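Imidazolonepropionase (Unidentified, PDB 2Q09) catalyses the metal-dependent hydrolysis of imidazolone-5-propanoate to N-formimidoyl-L-glutamate, the third step of histidine degradation. Local coordinates at residues G219-L222 with A223-E226; H242-Q245 with L246-G250; G251-L254 with A255-G259; A331-M334 with A335-F339. All coordinates share one frame; numbering follows the deposited sequence.

Contact 1: residues G219-L222 with A223-E226; sequences GFSL and AQTE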
loop_
_atom_site.group_PDB
_atom_site.type_symbol
_atom_site.label_atom_id
_atom_site.label_comp_id
_atom_site.label_asym_id
_atom_site.label_seq_id
_atom_site.Cartn_x
_atom_site.Cartn_y
_atom_site.Cartn_z
ATOM N N GLY A 219 6.907 18.471 8.866
ATOM C CA GLY A 219 5.611 17.825 8.923
ATOM C C GLY A 219 4.987 18.094 10.276
ATOM O O GLY A 219 4.869 19.249 10.688
ATOM N N PHE A 220 4.588 17.034 10.967
ATOM C CA PHE A 220 3.985 17.175 12.284
ATOM C C PHE A 220 4.930 16.618 13.338
ATOM O O PHE A 220 5.584 15.603 13.122
ATOM C CB PHE A 220 2.633 16.455 12.326
ATOM C CG PHE A 220 1.566 17.156 11.542
ATOM C CD1 PHE A 220 0.751 18.105 12.150
ATOM C CD2 PHE A 220 1.423 16.920 10.180
ATOM C CE1 PHE A 220 -0.185 18.820 11.406
ATOM C CE2 PHE A 220 0.490 17.631 9.429
ATOM C CZ PHE A 220 -0.314 18.582 10.045
ATOM N N SER A 221 5.012 17.304 14.472
ATOM C CA SER A 221 5.891 16.882 15.557
ATOM C C SER A 221 5.411 15.589 16.195
ATOM O O SER A 221 4.317 15.103 15.911
ATOM C CB SER A 221 5.974 17.965 16.633
ATOM O OG SER A 221 4.769 18.032 17.376
ATOM N N LEU A 222 6.251 15.038 17.063
ATOM C CA LEU A 222 5.942 13.806 17.768
ATOM C C LEU A 222 4.731 14.044 18.675
ATOM O O LEU A 222 3.849 13.197 18.788
ATOM C CB LEU A 222 7.160 13.382 18.593
ATOM C CG LEU A 222 7.199 11.993 19.227
ATOM C CD1 LEU A 222 7.274 10.923 18.138
ATOM C CD2 LEU A 222 8.410 11.904 20.140
ATOM N N ALA A 223 4.688 15.210 19.308
ATOM C CA ALA A 223 3.585 15.556 20.201
ATOM C C ALA A 223 2.271 15.671 19.433
ATOM O O ALA A 223 1.251 15.142 19.863
ATOM C CB ALA A 223 3.890 16.866 20.927
ATOM N N GLN A 224 2.300 16.358 18.298
ATOM C CA GLN A 224 1.100 16.522 17.490
ATOM C C GLN A 224 0.676 15.182 16.906
ATOM O O GLN A 224 -0.511 14.931 16.707
ATOM C CB GLN A 224 1.362 17.527 16.375
ATOM C CG GLN A 224 1.772 18.890 16.899
ATOM C CD GLN A 224 2.151 19.847 15.796
ATOM O OE1 GLN A 224 2.935 19.509 14.911
ATOM N NE2 GLN A 224 1.605 21.055 15.847
ATOM N N THR A 225 1.651 14.326 16.631
ATOM C CA THR A 225 1.371 13.004 16.084
ATOM C C THR A 225 0.658 12.174 17.144
ATOM O O THR A 225 -0.271 11.430 16.845
ATOM C CB THR A 225 2.677 12.280 15.664
ATOM O OG1 THR A 225 3.322 13.014 14.613
ATOM C CG2 THR A 225 2.372 10.872 15.177
ATOM N N GLU A 226 1.090 12.316 18.391
ATOM C CA GLU A 226 0.483 11.573 19.482
ATOM C C GLU A 226 -0.977 11.955 19.678
ATOM O O GLU A 226 -1.806 11.104 19.984
ATOM C CB GLU A 226 1.251 11.821 20.772
ATOM C CG GLU A 226 0.564 11.278 22.000
ATOM C CD GLU A 226 1.400 11.458 23.242
ATOM O OE1 GLU A 226 1.877 12.588 23.474
ATOM O OE2 GLU A 226 1.576 10.475 23.984
#

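Contact 2: residues H242-Q245 with L246-G250; sequences HMDQ and LSNLG. With FE (Fe (III) ion), chain B; DI6 (3-[(4S)-2,5-dioxoimidazolidin-4-yl]propanoic acid), chain C.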
loop_
_atom_site.group_PDB
_atom_site.type_symbol
_atom_site.label_atom_id
_atom_site.label_comp_id
_atom_site.label_asym_id
_atom_site.label_seq_id
_atom_site.Cartn_x
_atom_site.Cartn_y
_atom_site.Cartn_z
ATOM N N HIS A 242 3.987 8.024 8.300
ATOM C CA HIS A 242 5.096 8.300 7.392
ATOM C C HIS A 242 6.231 8.671 8.342
ATOM O O HIS A 242 6.316 9.813 8.792
ATOM C CB HIS A 242 4.777 9.499 6.493
ATOM C CG HIS A 242 3.906 9.172 5.318
ATOM N ND1 HIS A 242 2.606 8.734 5.443
ATOM C CD2 HIS A 242 4.150 9.259 3.989
ATOM C CE1 HIS A 242 2.082 8.571 4.238
ATOM N NE2 HIS A 242 2.997 8.884 3.339
HETATM N N MSE A 243 7.101 7.713 8.650
HETATM C CA MSE A 243 8.184 7.966 9.597
HETATM C C MSE A 243 9.621 7.936 9.090
HETATM O O MSE A 243 9.964 7.205 8.154
HETATM C CB MSE A 243 8.082 6.981 10.762
HETATM C CG MSE A 243 7.740 7.627 12.089
HETATM SE SE MSE A 243 6.042 8.510 12.005
HETATM C CE MSE A 243 4.937 6.963 12.119
ATOM N N ASP A 244 10.449 8.749 9.738
ATOM C CA ASP A 244 11.875 8.832 9.448
ATOM C C ASP A 244 12.271 8.923 7.978
ATOM O O ASP A 244 13.248 8.299 7.557
ATOM C CB ASP A 244 12.586 7.634 10.086
ATOM C CG ASP A 244 12.315 7.520 11.577
ATOM O OD1 ASP A 244 12.461 8.537 12.287
ATOM O OD2 ASP A 244 11.963 6.413 12.043
ATOM N N GLN A 245 11.523 9.694 7.196
ATOM C CA GLN A 245 11.850 9.847 5.783
ATOM C C GLN A 245 12.950 10.895 5.590
ATOM O O GLN A 245 13.864 10.698 4.786
ATOM C CB GLN A 245 10.603 10.244 4.981
ATOM C CG GLN A 245 10.845 10.408 3.486
ATOM C CD GLN A 245 9.609 10.887 2.737
ATOM O OE1 GLN A 245 8.731 11.528 3.314
ATOM N NE2 GLN A 245 9.545 10.591 1.442
ATOM N N LEU A 246 12.856 12.004 6.327
ATOM C CA LEU A 246 13.842 13.077 6.217
ATOM C C LEU A 246 14.704 13.216 7.474
ATOM O O LEU A 246 15.829 13.713 7.409
ATOM C CB LEU A 246 13.141 14.413 5.917
ATOM C CG LEU A 246 12.227 14.472 4.681
ATOM C CD1 LEU A 246 11.599 15.852 4.574
ATOM C CD2 LEU A 246 13.020 14.143 3.424
ATOM N N SER A 247 14.167 12.794 8.617
ATOM C CA SER A 247 14.900 12.848 9.878
ATOM C C SER A 247 14.194 11.981 10.909
ATOM O O SER A 247 13.046 11.592 10.719
ATOM C CB SER A 247 15.004 14.290 10.398
ATOM O OG SER A 247 13.819 14.700 11.049
ATOM N N ASN A 248 14.883 11.676 12.003
ATOM C CA ASN A 248 14.300 10.848 13.051
ATOM C C ASN A 248 13.855 11.701 14.234
ATOM O O ASN A 248 14.671 12.369 14.869
ATOM C CB ASN A 248 15.313 9.802 13.529
ATOM C CG ASN A 248 14.666 8.700 14.345
ATOM O OD1 ASN A 248 13.883 8.968 15.252
ATOM N ND2 ASN A 248 14.994 7.455 14.026
ATOM N N LEU A 249 12.556 11.685 14.516
ATOM C CA LEU A 249 12.014 12.439 15.636
ATOM C C LEU A 249 11.550 11.474 16.720
ATOM O O LEU A 249 11.088 11.896 17.788
ATOM C CB LEU A 249 10.828 13.301 15.185
ATOM C CG LEU A 249 11.081 14.398 14.147
ATOM C CD1 LEU A 249 9.778 15.142 13.877
ATOM C CD2 LEU A 249 12.143 15.363 14.649
ATOM N N GLY A 250 11.684 10.179 16.444
ATOM C CA GLY A 250 11.263 9.164 17.393
ATOM C C GLY A 250 9.857 8.695 17.079
ATOM O O GLY A 250 9.226 8.007 17.873
HETATM FE FE FE B . 3.244 8.287 1.100
HETATM N N1 DI6 C . 6.225 11.942 1.966
HETATM C C2 DI6 C . 6.295 11.874 0.619
HETATM O O2 DI6 C . 7.269 11.586 -0.053
HETATM C C3 DI6 C . 4.877 12.223 0.103
HETATM N N4 DI6 C . 4.142 12.477 1.362
HETATM C C5 DI6 C . 4.999 12.286 2.384
HETATM O O5 DI6 C . 4.691 12.403 3.561
HETATM C C6 DI6 C . 4.913 13.444 -0.804
HETATM C C7 DI6 C . 3.531 13.828 -1.338
HETATM C C8 DI6 C . 3.512 15.052 -2.266
HETATM O O9 DI6 C . 2.498 15.220 -2.971
HETATM O O10 DI6 C . 4.489 15.842 -2.303
HETATM O O HOH W 1 10.309 11.437 11.181
HETATM O O HOH W 2 11.675 7.069 14.754
HETATM O O HOH W 3 10.774 10.078 13.405
HETATM O O HOH W 4 5.372 9.363 0.578
#

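Contact 3: residues G251-L254 with A255-G259; sequences GSTL and AANFG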
loop_
_atom_site.group_PDB
_atom_site.type_symbol
_atom_site.label_atom_id
_atom_site.label_comp_id
_atom_site.label_asym_id
_atom_site.label_seq_id
_atom_site.Cartn_x
_atom_site.Cartn_y
_atom_site.Cartn_z
ATOM N N GLY A 251 9.370 9.074 15.902
ATOM C CA GLY A 251 8.032 8.705 15.482
ATOM C C GLY A 251 7.766 7.215 15.402
ATOM O O GLY A 251 6.689 6.758 15.775
ATOM N N SER A 252 8.734 6.447 14.913
ATOM C CA SER A 252 8.547 5.007 14.792
ATOM C C SER A 252 8.297 4.359 16.154
ATOM O O SER A 252 7.496 3.438 16.267
ATOM C CB SER A 252 9.761 4.370 14.116
ATOM O OG SER A 252 9.831 4.747 12.753
ATOM N N THR A 253 8.985 4.837 17.187
ATOM C CA THR A 253 8.804 4.283 18.530
ATOM C C THR A 253 7.436 4.649 19.095
ATOM O O THR A 253 6.826 3.867 19.821
ATOM C CB THR A 253 9.901 4.783 19.493
ATOM O OG1 THR A 253 11.176 4.296 19.053
ATOM C CG2 THR A 253 9.632 4.291 20.913
ATOM N N LEU A 254 6.955 5.839 18.759
ATOM C CA LEU A 254 5.647 6.281 19.226
ATOM C C LEU A 254 4.576 5.416 18.572
ATOM O O LEU A 254 3.672 4.901 19.239
ATOM C CB LEU A 254 5.425 7.749 18.855
ATOM C CG LEU A 254 4.027 8.322 19.107
ATOM C CD1 LEU A 254 3.708 8.310 20.599
ATOM C CD2 LEU A 254 3.967 9.738 18.559
ATOM N N ALA A 255 4.686 5.257 17.257
ATOM C CA ALA A 255 3.740 4.451 16.502
ATOM C C ALA A 255 3.719 3.024 17.034
ATOM O O ALA A 255 2.652 2.425 17.189
ATOM C CB ALA A 255 4.113 4.459 15.019
ATOM N N ALA A 256 4.897 2.480 17.320
ATOM C CA ALA A 256 4.986 1.122 17.842
ATOM C C ALA A 256 4.271 1.016 19.188
ATOM O O ALA A 256 3.651 -0.002 19.491
ATOM C CB ALA A 256 6.451 0.706 17.988
ATOM N N ASN A 257 4.354 2.068 19.999
ATOM C CA ASN A 257 3.706 2.065 21.306
ATOM C C ASN A 257 2.195 2.174 21.191
ATOM O O ASN A 257 1.468 1.878 22.135
ATOM C CB ASN A 257 4.239 3.202 22.175
ATOM C CG ASN A 257 5.679 2.986 22.592
ATOM O OD1 ASN A 257 6.105 1.855 22.829
ATOM N ND2 ASN A 257 6.437 4.070 22.701
ATOM N N PHE A 258 1.726 2.598 20.024
ATOM C CA PHE A 258 0.301 2.736 19.764
ATOM C C PHE A 258 -0.219 1.537 18.982
ATOM O O PHE A 258 -1.378 1.511 18.574
ATOM C CB PHE A 258 0.033 4.031 18.986
ATOM C CG PHE A 258 -0.334 5.200 19.860
ATOM C CD1 PHE A 258 -1.637 5.358 20.321
ATOM C CD2 PHE A 258 0.625 6.135 20.235
ATOM C CE1 PHE A 258 -1.981 6.425 21.144
ATOM C CE2 PHE A 258 0.291 7.209 21.063
ATOM C CZ PHE A 258 -1.021 7.353 21.515
ATOM N N GLY A 259 0.645 0.545 18.776
ATOM C CA GLY A 259 0.241 -0.641 18.042
ATOM C C GLY A 259 -0.003 -0.360 16.568
ATOM O O GLY A 259 -0.933 -0.905 15.970
#

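Contact 4: residues A331-M334 with A335-F339; sequences AMNM and ACTLF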
loop_
_atom_site.group_PDB
_atom_site.type_symbol
_atom_site.label_atom_id
_atom_site.label_comp_id
_atom_site.label_asym_id
_atom_site.label_seq_id
_atom_site.Cartn_x
_atom_site.Cartn_y
_atom_site.Cartn_z
ATOM N N ALA A 331 8.322 -1.038 -8.222
ATOM C CA ALA A 331 8.743 -0.812 -6.843
ATOM C C ALA A 331 9.487 -2.036 -6.315
ATOM O O ALA A 331 10.457 -1.918 -5.562
ATOM C CB ALA A 331 7.530 -0.517 -5.958
HETATM N N MSE A 332 9.013 -3.215 -6.699
HETATM C CA MSE A 332 9.650 -4.459 -6.273
HETATM C C MSE A 332 11.060 -4.526 -6.868
HETATM O O MSE A 332 12.025 -4.900 -6.191
HETATM C CB MSE A 332 8.821 -5.655 -6.748
HETATM C CG MSE A 332 7.436 -5.726 -6.094
HETATM SE SE MSE A 332 6.262 -6.999 -6.931
HETATM C CE MSE A 332 7.072 -8.636 -6.172
ATOM N N ASN A 333 11.166 -4.173 -8.145
ATOM C CA ASN A 333 12.453 -4.177 -8.834
ATOM C C ASN A 333 13.402 -3.192 -8.146
ATOM O O ASN A 333 14.580 -3.482 -7.940
ATOM C CB ASN A 333 12.249 -3.794 -10.301
ATOM C CG ASN A 333 13.520 -3.872 -11.116
ATOM O OD1 ASN A 333 14.409 -3.024 -10.995
ATOM N ND2 ASN A 333 13.619 -4.903 -11.954
HETATM N N MSE A 334 12.878 -2.029 -7.773
HETATM C CA MSE A 334 13.704 -1.033 -7.107
HETATM C C MSE A 334 14.086 -1.433 -5.686
HETATM O O MSE A 334 15.183 -1.117 -5.239
HETATM C CB MSE A 334 13.016 0.333 -7.110
HETATM C CG MSE A 334 12.962 0.958 -8.488
HETATM SE SE MSE A 334 12.334 2.796 -8.475
HETATM C CE MSE A 334 12.601 3.204 -10.362
ATOM N N ALA A 335 13.193 -2.114 -4.974
ATOM C CA ALA A 335 13.515 -2.557 -3.622
ATOM C C ALA A 335 14.731 -3.485 -3.712
ATOM O O ALA A 335 15.631 -3.425 -2.879
ATOM C CB ALA A 335 12.334 -3.301 -3.008
ATOM N N CYS A 336 14.757 -4.327 -4.738
ATOM C CA CYS A 336 15.869 -5.255 -4.921
ATOM C C CYS A 336 17.132 -4.512 -5.339
ATOM O O CYS A 336 18.178 -4.630 -4.706
ATOM C CB CYS A 336 15.534 -6.298 -5.992
ATOM S SG CYS A 336 14.252 -7.492 -5.529
ATOM N N THR A 337 17.022 -3.729 -6.407
ATOM C CA THR A 337 18.167 -3.003 -6.945
ATOM C C THR A 337 18.717 -1.894 -6.045
ATOM O O THR A 337 19.934 -1.785 -5.884
ATOM C CB THR A 337 17.826 -2.386 -8.320
ATOM O OG1 THR A 337 17.449 -3.427 -9.231
ATOM C CG2 THR A 337 19.037 -1.635 -8.887
ATOM N N LEU A 338 17.838 -1.094 -5.454
ATOM C CA LEU A 338 18.272 0.018 -4.621
ATOM C C LEU A 338 18.446 -0.307 -3.144
ATOM O O LEU A 338 19.353 0.225 -2.501
ATOM C CB LEU A 338 17.289 1.189 -4.756
ATOM C CG LEU A 338 17.082 1.772 -6.155
ATOM C CD1 LEU A 338 16.090 2.940 -6.071
ATOM C CD2 LEU A 338 18.423 2.258 -6.706
ATOM N N PHE A 339 17.580 -1.154 -2.597
ATOM C CA PHE A 339 17.667 -1.482 -1.175
ATOM C C PHE A 339 18.290 -2.843 -0.911
ATOM O O PHE A 339 18.468 -3.230 0.243
ATOM C CB PHE A 339 16.283 -1.404 -0.522
ATOM C CG PHE A 339 15.692 -0.015 -0.500
ATOM C CD1 PHE A 339 16.498 1.105 -0.693
ATOM C CD2 PHE A 339 14.341 0.174 -0.251
ATOM C CE1 PHE A 339 15.971 2.395 -0.624
ATOM C CE2 PHE A 339 13.792 1.454 -0.177
ATOM C CZ PHE A 339 14.607 2.573 -0.367
#

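Contact 1: residues G219-L222 with A223-E226
S221 and Q224 exchange hydrogen bonds at the start of helix 222-234, each side chain serving the other's backbone. The S221 hydroxyl accepts from the backbone N of Q224, with 3.1 Å between OG and N and an almost straight N-H...O angle of 168°. In return, Q224 OE1 takes the backbone N-H of S221 at 3.1 Å from N to OE1, the donor lying in the carbonyl plane on a lone pair. With chi1 at 73°, S221 OG stands between its own N and carbonyl carbon, a rotation that points it at the backbone N of Q224.

A second group of bonds gathers on the S221 carbonyl. Its O receives the backbone N-H of T225 and also that residue's hydroxyl, with 2.7 Å between T225 OG1 and S221 O; the two donors arrive from opposite faces of the carbonyl plane, so one oxygen is gripped twice. L222 O then accepts from E226 N in the regular helical way.

Packing is lighter. The F220 side chain crosses that of Q224 at about a right angle, with F220 CD1 3.8 Å from Q224 OE1 and the ring and amide planes 49° apart; F220 also touches V191 of helix 187-204. Beyond this crossing, Q224 NE2 is bonded to D188. An alanine in place of Q224 would probably leave the S221 N-H without its acceptor and D188 without this amide partner.

G219 and F220 both face E216 in a classic beta bulge just ahead of the helix, and the reciprocal S221-Q224 pair that follows is a capping box, closing the helix N-terminus.

Contact 2: residues H242-Q245 with L246-G250
D244 and N248 meet across the turn that follows strand 238-243, while the same strand end presents H242 and Q245 to the active site. H242 NE2 binds the iron at 2.3 Å, alongside H72, H74, D317 and a water that lies at the edge of the imidazole, in its plane. Q245 grips the inhibitor with both ends of its amide: OE1 accepts from DI6 N1 at 2.9 Å, and NE2 donates to DI6 O2 with a nearly straight N-H...O angle of 175°. The extended chain, with CG anti to the backbone N (chi1 -179°), carries that amide to N1 and O2.

Metal ligands and substrate-binding groups at the C-terminal ends of strands are the hallmark of the TIM-barrel amidohydrolases; H242 at the end of strand 238-243 and Q245 in the loop after it fit that pattern.

Behind the first shell, the turn is spanned by a CA-H...O contact of 3.3 Å from D244 CA to S247 O and by bridging waters. One accepts from D244 N and lies 2.8 Å from S247 O; another accepts from L249 N and donates to D244 OD1. The D244 carboxylate and N248 amide, their planes 35° apart, pack without a direct hydrogen bond. Farther out, D244 OD2 is hydrogen-bonded to S252, N248 ND2 to the carbonyl of Y268, and S247 OG to E216, whose other carboxylate oxygen accepts from L246 N.

Contact 3: residues G251-L254 with A255-G259
This is a local contact along the short helix 251-257, which links strand 238-243 to strand 262-265 in a beta-alpha-beta unit of the barrel. Successive i to i+4 bonds build the helix: A255 N to G251 O is the straightest, at 171°, followed by A256 N to S252 O and N257 N to T253 O. The step from F258 N to L254 O is weak.

L254 and F258 lie side by side and point the same way. CD1 of the leucine comes 3.6 Å from F258 CE2, and the L254 carbonyl O sits at the edge of the ring, in its plane, 3.4 Å from F258 CD2. CG of L254 is anti to the backbone N (chi1 172°), extending the branch beside the phenylalanine. The same leucine packs on L222, T225 and E226 of helix 222-234, while F258 meets Y229 edge-to-face. An alanine at L254, lacking the CD1 that meets F258, would probably open a gap against helix 222-234 and leave the ring less firmly placed.

G259, with positive phi, is the C-prime residue of a Schellman motif: A260 N bonds A255 O, and G259 N bonds A256 O. The chemistry thus divides: backbone bonds close the helix end, and side-chain packing, led by L254 and F258, holds the helix against helix 222-234.

Contact 4: residues A331-M334 with A335-F339
The contact spans more than two turns in the C-terminal part of helix 328-339, in the TIM-barrel amidohydrolase domain, and is built from i to i+4 backbone bonds with one side-chain hydroxyl added. A335 N reaches A331 O at 2.8 Å, C336 N reaches M332 O, and L338 N closes on M334 O at 2.7 Å.

N333 O accepts twice. It takes T337 N at 2.9 Å in a bond that is nearly straight (171°). T337 OG1 also donates to N333 O, at 3.1 Å, from above the carbonyl plane and not on a lone pair. Threonine can fold back in this way because its OG1 is anti to its own carbonyl carbon, chi1 -59°, which brings the hydroxyl toward the preceding turn. The N333 and T337 side chains lie alongside each other and point the same way; the asparagine's ND2 makes weak bonds to the carbonyls of S387 and Y388.

The remaining side chains join the helix to its surroundings. Of the selenomethionines M332 and M334, the first packs on M347 of helix 343-349, as C336 does on A346 there, whereas the second, like L338, touches Y292 of helix 288-293. The F339 ring meets F291 edge-to-face. Within residues 331-339 the apolar touch is slight, M334 CB standing 4.2 Å from L338 CD1.

Contacts 1, 2 and 3 form a connected group on one side of the chain's centre, with centres 11 to 12 Å apart. L222 of contact 1 touches both others: its CD1 is 3.5 Å from G250 O of contact 2 and equally far from G251 CA of contact 3. Contacts 2 and 3 are tied by the D244-S252 hydrogen bond (2.8 Å between OD2 and OG), joining helix 251-257 to the loop that carries Q245. Contact 2 alone includes residues that bind iron or inhibitor; the F220 side chain of contact 1 is about 9 Å from the inhibitor. Contact 4 stands apart, its nearest atoms about 10 Å from contact 2, and its A331 side chain lies about 8 Å from that of the iron ligand D317.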